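Local coordinates for protein glycosyl transferase family 8 (Streptococcus pneumoniae, PDB 5GVV) that transfers galactose from UDP-galactose to the terminal glucose of the already glycosylated serine-rich repeat protein PsrP, the third step of its O-glycosylation, at residues L27-S32 against S251-S256. Numbering follows the deposited sequence.
Sequences LCRHNS and SLMDWS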
loop_
_atom_site.group_PDB
_atom_site.type_symbol
_atom_site.label_atom_id
_atom_site.label_comp_id
_atom_site.label_asym_id
_atom_site.label_seq_id
_atom_site.Cartn_x
_atom_site.Cartn_y
_atom_site.Cartn_z
ATOM N N LEU A 27 -5.668 15.577 3.357
ATOM C CA LEU A 27 -5.232 16.790 4.056
ATOM C C LEU A 27 -4.573 17.798 3.106
ATOM O O LEU A 27 -4.907 18.992 3.122
ATOM C CB LEU A 27 -4.272 16.427 5.197
ATOM C CG LEU A 27 -3.601 17.551 5.994
ATOM C CD1 LEU A 27 -4.623 18.389 6.739
ATOM C CD2 LEU A 27 -2.579 16.993 6.960
ATOM N N CYS A 28 -3.651 17.315 2.277
ATOM C CA CYS A 28 -2.887 18.182 1.376
ATOM C C CYS A 28 -3.733 18.669 0.207
ATOM O O CYS A 28 -3.463 19.723 -0.369
ATOM C CB CYS A 28 -1.650 17.446 0.848
ATOM S SG CYS A 28 -0.433 17.048 2.114
ATOM N N ARG A 29 -4.743 17.885 -0.157
ATOM C CA ARG A 29 -5.674 18.269 -1.206
ATOM C C ARG A 29 -6.343 19.611 -0.890
ATOM O O ARG A 29 -6.571 20.430 -1.788
ATOM C CB ARG A 29 -6.736 17.180 -1.367
ATOM C CG ARG A 29 -7.872 17.534 -2.313
ATOM C CD ARG A 29 -7.366 17.809 -3.722
ATOM N NE ARG A 29 -8.472 17.989 -4.656
ATOM C CZ ARG A 29 -9.030 19.164 -4.937
ATOM N NH1 ARG A 29 -8.588 20.275 -4.365
ATOM N NH2 ARG A 29 -10.035 19.230 -5.796
ATOM N N HIS A 30 -6.628 19.846 0.389
ATOM C CA HIS A 30 -7.439 20.994 0.778
ATOM C C HIS A 30 -6.695 22.017 1.639
ATOM O O HIS A 30 -7.249 23.065 1.968
ATOM C CB HIS A 30 -8.696 20.517 1.512
ATOM C CG HIS A 30 -9.558 19.601 0.699
ATOM N ND1 HIS A 30 -10.353 20.047 -0.335
ATOM C CD2 HIS A 30 -9.750 18.262 0.770
ATOM C CE1 HIS A 30 -10.997 19.025 -0.866
ATOM N NE2 HIS A 30 -10.649 17.928 -0.215
ATOM N N ASN A 31 -5.447 21.710 1.995
ATOM C CA ASN A 31 -4.658 22.577 2.864
ATOM C C ASN A 31 -3.188 22.624 2.445
ATOM O O ASN A 31 -2.530 21.584 2.347
ATOM C CB ASN A 31 -4.756 22.112 4.324
ATOM C CG ASN A 31 -6.189 22.066 4.834
ATOM O OD1 ASN A 31 -6.660 22.998 5.497
ATOM N ND2 ASN A 31 -6.887 20.976 4.531
ATOM N N SER A 32 -2.674 23.824 2.192
ATOM C CA SER A 32 -1.266 23.995 1.838
ATOM C C SER A 32 -0.448 24.446 3.047
ATOM O O SER A 32 -0.990 24.620 4.144
ATOM C CB SER A 32 -1.118 25.006 0.700
ATOM O OG SER A 32 -1.712 26.252 1.034
ATOM N N SER A 251 -7.857 7.618 -1.841
ATOM C CA SER A 251 -6.840 6.573 -1.976
ATOM C C SER A 251 -6.347 6.442 -3.420
ATOM O O SER A 251 -5.149 6.250 -3.668
ATOM C CB SER A 251 -7.383 5.226 -1.493
ATOM O OG SER A 251 -6.435 4.192 -1.705
ATOM N N LEU A 252 -7.277 6.566 -4.366
ATOM C CA LEU A 252 -6.965 6.382 -5.781
ATOM C C LEU A 252 -6.572 7.677 -6.487
ATOM O O LEU A 252 -6.363 7.695 -7.708
ATOM C CB LEU A 252 -8.154 5.737 -6.489
ATOM C CG LEU A 252 -8.554 4.399 -5.879
ATOM C CD1 LEU A 252 -9.896 3.943 -6.398
ATOM C CD2 LEU A 252 -7.490 3.350 -6.156
HETATM N N MSE A 253 -6.461 8.756 -5.718
HETATM C CA MSE A 253 -6.065 10.050 -6.263
HETATM C C MSE A 253 -4.548 10.106 -6.412
HETATM O O MSE A 253 -3.814 9.825 -5.457
HETATM C CB MSE A 253 -6.570 11.169 -5.347
HETATM C CG MSE A 253 -6.334 12.579 -5.859
HETATM SE SE MSE A 253 -7.166 13.904 -4.694
HETATM C CE MSE A 253 -9.015 13.642 -5.234
ATOM N N ASP A 254 -4.075 10.425 -7.616
ATOM C CA ASP A 254 -2.641 10.616 -7.836
ATOM C C ASP A 254 -2.180 11.866 -7.098
ATOM O O ASP A 254 -2.955 12.805 -6.927
ATOM C CB ASP A 254 -2.340 10.781 -9.329
ATOM C CG ASP A 254 -2.339 9.464 -10.088
ATOM O OD1 ASP A 254 -1.994 8.417 -9.500
ATOM O OD2 ASP A 254 -2.665 9.481 -11.291
ATOM N N TRP A 255 -0.924 11.889 -6.665
ATOM C CA TRP A 255 -0.371 13.081 -6.039
ATOM C C TRP A 255 -0.305 14.217 -7.054
ATOM O O TRP A 255 -0.393 15.396 -6.695
ATOM C CB TRP A 255 1.023 12.784 -5.494
ATOM C CG TRP A 255 1.013 12.229 -4.098
ATOM C CD1 TRP A 255 1.207 10.928 -3.720
ATOM C CD2 TRP A 255 0.794 12.971 -2.894
ATOM N NE1 TRP A 255 1.120 10.822 -2.347
ATOM C CE2 TRP A 255 0.871 12.064 -1.819
ATOM C CE3 TRP A 255 0.546 14.320 -2.621
ATOM C CZ2 TRP A 255 0.706 12.465 -0.485
ATOM C CZ3 TRP A 255 0.383 14.719 -1.301
ATOM C CH2 TRP A 255 0.461 13.792 -0.249
ATOM N N SER A 256 -0.160 13.849 -8.325
ATOM C CA SER A 256 -0.113 14.818 -9.415
ATOM C C SER A 256 -1.392 15.655 -9.495
ATOM O O SER A 256 -1.329 16.859 -9.770
ATOM C CB SER A 256 0.142 14.107 -10.741
ATOM O OG SER A 256 -0.883 13.167 -11.012
#
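Trp255 and selenomethionine Met253 meet Cys28 and Arg29 in the C-terminal part of helix 17-30, a worked example of a contact in which the two segments share no hydrogen bond. Trp255 can be followed outward. Its CB leaves the backbone alongside the helix, and the turn at chi1 (-87°), with CG roughly anti to the carbonyl carbon, brings the far rim of the six-membered ring to Cys28. CZ3 meets Cys28 CB at 4.0 Å, close to the ring plane, and the neighbouring CH2 lies 4.1 Å from Cys28 SG. The sulfur sits 5.3 Å from the centroid of that ring and 88° off its normal, an edge-on sulfur-aromatic contact. Further round the indole, NE1 is hydrogen-bonded to Glu21 OE2, from an earlier turn of the same helix, which probably helps to fix the rotation of the ring, and Tyr54 meets the indole with its ring plane inclined by about 30°.

Beside this pair, the selenium of Met253 reaches CD of Arg29 at 4.0 Å, the two side chains crossing at about a right angle. SE lies at the edge of the guanidinium, near its plane. Lys25 NZ, also on helix 17-30, bonds to the carbonyls of Ser251 and Met253.

The chemistry implies a join that is probably mainly van der Waals in character, linking helix 17-30 to the turn before helix 255-263 and to its first residue, Trp255; polar bonds around it probably help to hold its orientation, away from the UDP and manganese site.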